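Local coordinates for protein xyloglucan-specific endo-beta-1,4-glucanase (Uncultured bacterium, PDB 4W88) that hydrolyses internal beta-1,4-glucosidic bonds of xyloglucan, a plant cell-wall polysaccharide, as a glycoside hydrolase of family 5, at residues T224-F229 and N247-Q252. The protein carries 1 engineered substitution. Residues are numbered along the deposited sequence; the frame is centred on the assembly and turned at random.
Sequences TYTPYF and NDITWQ. With BGC (beta-D-glucopyranose), chain C.
Thr-226 donates one hydrogen bond to Gln-252, from OG1 to OE1 at 2.6 Å. The hydroxyl approaches OE1 at 126° to the C=O bond, 18° off the carbonyl plane. Gln-252 reaches across from helix 246-261 because CG lies anti to the backbone N (chi1 177°) and the chain stays extended beyond it. Its OE1 also meets the methyl CG2 of Thr-224 at 3.3 Å, while the Thr-224 hydroxyl is hydrogen-bonded to the Tyr-290 hydroxyl.

The other contacts between the two segments are van der Waals. Pro-227, which follows a cis peptide bond, sets its CB 3.7 Å from OD2 of Asp-248. CG1 of Ile-249 lies 3.6 Å from the carbonyl O of Thr-226, an oxygen that also accepts a bond from Trp-286.

On the sugar side, Tyr-228 lays one ring face under the glucose. BGC C3 sits 3.6 Å over the ring plane, nearer its rim than its centre. This is carbohydrate-aromatic stacking. With an alanine in place of Tyr-228, the glucose would probably lose the flat surface it rests on and be held less firmly.

The arrangement belongs to a TIM barrel: the segment after strand 218-223, a loop leading into the short helix 228-231, carries Tyr-225 and Tyr-228 of the glycan pocket and packs outward on helix 246-261.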
ATOM      1  N   THR A 224      -4.419   0.394   8.156  1.00 20.10           N
ATOM      2  CA  THR A 224      -5.192   0.693   9.319  1.00 22.78           C
ATOM      3  C   THR A 224      -6.522   1.299   8.925  1.00 23.63           C
ATOM      4  O   THR A 224      -6.728   2.532   8.955  1.00 30.71           O
ATOM      5  CB  THR A 224      -4.485   1.554  10.373  1.00 24.31           C
ATOM      6  OG1 THR A 224      -3.969   2.755   9.799  1.00 29.41           O
ATOM      7  CG2 THR A 224      -3.410   0.806  10.990  1.00 25.41           C
ATOM      8  N   TYR A 225      -7.400   0.426   8.523  1.00 21.87           N
ATOM      9  CA  TYR A 225      -8.803   0.838   8.235  1.00 23.01           C
ATOM     10  C   TYR A 225      -9.648   0.852   9.522  1.00 21.05           C
ATOM     11  O   TYR A 225     -10.630   0.083   9.665  1.00 27.32           O
ATOM     12  CB  TYR A 225      -9.413  -0.144   7.263  1.00 21.07           C
ATOM     13  CG  TYR A 225      -8.848  -0.162   5.833  1.00 18.45           C
ATOM     14  CD1 TYR A 225      -7.751  -0.991   5.455  1.00 19.98           C
ATOM     15  CD2 TYR A 225      -9.500   0.525   4.816  1.00 17.79           C
ATOM     16  CE1 TYR A 225      -7.313  -1.032   4.131  1.00 17.33           C
ATOM     17  CE2 TYR A 225      -9.093   0.454   3.484  1.00 15.29           C
ATOM     18  CZ  TYR A 225      -7.995  -0.372   3.136  1.00 17.14           C
ATOM     19  OH  TYR A 225      -7.640  -0.432   1.823  1.00 17.75           O
ATOM     20  N   THR A 226      -9.257   1.715  10.433  1.00 21.54           N
ATOM     21  CA  THR A 226      -9.668   1.613  11.831  1.00 21.80           C
ATOM     22  C   THR A 226     -10.686   2.696  12.180  1.00 22.10           C
ATOM     23  O   THR A 226     -10.468   3.902  11.902  1.00 21.36           O
ATOM     24  CB  THR A 226      -8.442   1.779  12.694  1.00 20.69           C
ATOM     25  OG1 THR A 226      -7.457   0.819  12.264  1.00 26.59           O
ATOM     26  CG2 THR A 226      -8.762   1.594  14.145  1.00 27.33           C
ATOM     27  N   PRO A 227     -11.785   2.303  12.829  1.00 24.55           N
ATOM     28  CA  PRO A 227     -12.161   0.911  13.219  1.00 22.98           C
ATOM     29  C   PRO A 227     -12.848   0.184  12.057  1.00 20.46           C
ATOM     30  O   PRO A 227     -13.580   0.783  11.247  1.00 24.06           O
ATOM     31  CB  PRO A 227     -13.238   1.123  14.330  1.00 28.35           C
ATOM     32  CG  PRO A 227     -13.314   2.560  14.558  1.00 29.01           C
ATOM     33  CD  PRO A 227     -12.732   3.292  13.374  1.00 26.27           C
ATOM     34  N   TYR A 228     -12.610  -1.123  11.987  1.00 22.05           N
ATOM     35  CA  TYR A 228     -13.124  -1.985  10.975  1.00 22.78           C
ATOM     36  C   TYR A 228     -14.621  -1.887  10.820  1.00 23.59           C
ATOM     37  O   TYR A 228     -15.164  -1.837   9.721  1.00 22.62           O
ATOM     38  CB  TYR A 228     -12.689  -3.425  11.290  1.00 22.04           C
ATOM     39  CG  TYR A 228     -13.268  -4.453  10.368  1.00 22.89           C
ATOM     40  CD1 TYR A 228     -12.783  -4.606   9.108  1.00 30.61           C
ATOM     41  CD2 TYR A 228     -14.285  -5.300  10.770  1.00 27.73           C
ATOM     42  CE1 TYR A 228     -13.314  -5.516   8.233  1.00 34.80           C
ATOM     43  CE2 TYR A 228     -14.793  -6.233   9.911  1.00 34.39           C
ATOM     44  CZ  TYR A 228     -14.307  -6.317   8.634  1.00 35.15           C
ATOM     45  OH  TYR A 228     -14.751  -7.254   7.758  1.00 33.91           O
ATOM     46  N   PHE A 229     -15.307  -1.819  11.941  1.00 24.47           N
ATOM     47  CA  PHE A 229     -16.799  -1.762  11.878  1.00 20.83           C
ATOM     48  C   PHE A 229     -17.378  -0.469  11.324  1.00 21.48           C
ATOM     49  O   PHE A 229     -18.564  -0.435  10.898  1.00 23.78           O
ATOM     50  CB  PHE A 229     -17.404  -2.079  13.229  1.00 21.89           C
ATOM     51  CG  PHE A 229     -17.395  -3.558  13.570  1.00 26.70           C
ATOM     52  CD1 PHE A 229     -17.509  -4.525  12.581  1.00 29.18           C
ATOM     53  CD2 PHE A 229     -17.378  -3.969  14.874  1.00 39.01           C
ATOM     54  CE1 PHE A 229     -17.507  -5.878  12.884  1.00 39.56           C
ATOM     55  CE2 PHE A 229     -17.408  -5.328  15.187  1.00 48.11           C
ATOM     56  CZ  PHE A 229     -17.479  -6.278  14.180  1.00 39.73           C
ATOM     57  N   ASN A 247     -11.195   6.147  20.439  1.00 32.89           N
ATOM     58  CA  ASN A 247     -10.284   5.276  21.243  1.00 30.23           C
ATOM     59  C   ASN A 247      -9.712   4.066  20.463  1.00 32.58           C
ATOM     60  O   ASN A 247      -8.577   3.645  20.731  1.00 33.60           O
ATOM     61  CB  ASN A 247     -10.981   4.819  22.542  1.00 44.59           C
ATOM     62  CG  ASN A 247     -12.446   4.397  22.288  1.00 60.49           C
ATOM     63  OD1 ASN A 247     -12.731   3.324  21.709  1.00 70.76           O
ATOM     64  ND2 ASN A 247     -13.378   5.287  22.642  1.00 85.92           N
ATOM     65  N   ASP A 248     -10.492   3.499  19.544  1.00 29.77           N
ATOM     66  CA  ASP A 248      -9.989   2.387  18.732  1.00 29.88           C
ATOM     67  C   ASP A 248      -8.800   2.865  17.898  1.00 27.63           C
ATOM     68  O   ASP A 248      -7.801   2.112  17.684  1.00 31.47           O
ATOM     69  CB  ASP A 248     -11.065   1.826  17.820  1.00 31.14           C
ATOM     70  CG  ASP A 248     -12.110   0.996  18.576  1.00 32.79           C
ATOM     71  OD1 ASP A 248     -12.118   0.883  19.796  1.00 39.20           O
ATOM     72  OD2 ASP A 248     -12.964   0.438  17.921  1.00 41.95           O
ATOM     73  N   ILE A 249      -8.933   4.086  17.357  1.00 27.39           N
ATOM     74  CA  ILE A 249      -7.868   4.670  16.557  1.00 23.58           C
ATOM     75  C   ILE A 249      -6.642   4.961  17.434  1.00 30.38           C
ATOM     76  O   ILE A 249      -5.508   4.570  17.115  1.00 30.51           O
ATOM     77  CB  ILE A 249      -8.313   5.941  15.882  1.00 24.40           C
ATOM     78  CG1 ILE A 249      -9.447   5.681  14.896  1.00 25.11           C
ATOM     79  CG2 ILE A 249      -7.159   6.558  15.133  1.00 29.61           C
ATOM     80  CD1 ILE A 249     -10.167   6.961  14.380  1.00 29.61           C
ATOM     81  N   THR A 250      -6.908   5.618  18.560  1.00 29.94           N
ATOM     82  CA  THR A 250      -5.866   6.011  19.529  1.00 28.53           C
ATOM     83  C   THR A 250      -5.042   4.874  20.087  1.00 29.16           C
ATOM     84  O   THR A 250      -3.804   4.967  20.145  1.00 31.06           O
ATOM     85  CB  THR A 250      -6.496   6.844  20.652  1.00 37.92           C
ATOM     86  OG1 THR A 250      -7.188   7.941  20.051  1.00 35.51           O
ATOM     87  CG2 THR A 250      -5.438   7.397  21.568  1.00 44.84           C
ATOM     88  N   TRP A 251      -5.715   3.828  20.531  1.00 29.72           N
ATOM     89  CA  TRP A 251      -5.078   2.648  21.175  1.00 31.56           C
ATOM     90  C   TRP A 251      -4.139   2.006  20.192  1.00 35.19           C
ATOM     91  O   TRP A 251      -2.996   1.701  20.531  1.00 34.30           O
ATOM     92  CB  TRP A 251      -6.222   1.678  21.505  1.00 40.97           C
ATOM     93  CG  TRP A 251      -6.070   0.627  22.524  1.00 70.72           C
ATOM     94  CD1 TRP A 251      -4.958  -0.114  22.817  1.00 85.58           C
ATOM     95  CD2 TRP A 251      -7.138   0.100  23.374  1.00 85.71           C
ATOM     96  NE1 TRP A 251      -5.249  -1.032  23.806  1.00 87.11           N
ATOM     97  CE2 TRP A 251      -6.571  -0.931  24.165  1.00105.12           C
ATOM     98  CE3 TRP A 251      -8.506   0.414  23.540  1.00 84.63           C
ATOM     99  CZ2 TRP A 251      -7.323  -1.659  25.117  1.00104.33           C
ATOM    100  CZ3 TRP A 251      -9.257  -0.322  24.482  1.00102.15           C
ATOM    101  CH2 TRP A 251      -8.653  -1.339  25.262  1.00106.70           C
ATOM    102  N   GLN A 252      -4.620   1.803  18.960  1.00 32.14           N
ATOM    103  CA  GLN A 252      -3.806   1.157  17.940  1.00 29.86           C
ATOM    104  C   GLN A 252      -2.609   2.055  17.588  1.00 30.57           C
ATOM    105  O   GLN A 252      -1.465   1.590  17.515  1.00 30.95           O
ATOM    106  CB  GLN A 252      -4.654   0.903  16.723  1.00 34.67           C
ATOM    107  CG  GLN A 252      -3.911   0.305  15.561  1.00 31.29           C
ATOM    108  CD  GLN A 252      -4.822   0.047  14.378  1.00 29.79           C
ATOM    109  OE1 GLN A 252      -5.324   0.969  13.727  1.00 31.05           O
ATOM    110  NE2 GLN A 252      -5.004  -1.209  14.069  1.00 35.09           N
TER
HETATM  111  C2  BGC C   1     -11.229  -8.701  10.591  1.00 37.84           C
HETATM  112  C3  BGC C   1     -10.620  -7.487   9.819  1.00 41.10           C
HETATM  113  C4  BGC C   1     -10.271  -8.126   8.494  1.00 34.16           C
HETATM  114  C5  BGC C   1     -11.451  -9.107   8.273  1.00 42.80           C
HETATM  115  C6  BGC C   1     -11.229 -10.157   7.179  1.00 50.02           C
HETATM  116  C1  BGC C   1     -12.659  -9.216  10.284  1.00 64.49           C
HETATM  117  O1  BGC C   1     -13.525 -10.162  11.131  1.00 56.27           O
HETATM  118  O2  BGC C   1     -11.394  -8.264  11.857  1.00 36.85           O
HETATM  119  O3  BGC C   1      -9.551  -6.880  10.537  1.00 50.94           O
HETATM  120  O4  BGC C   1     -10.568  -7.552   7.258  1.00 44.00           O
HETATM  121  O5  BGC C   1     -12.125  -9.933   9.239  1.00 60.93           O
HETATM  122  O6  BGC C   1     -12.167  -9.892   6.106  1.00 61.17           O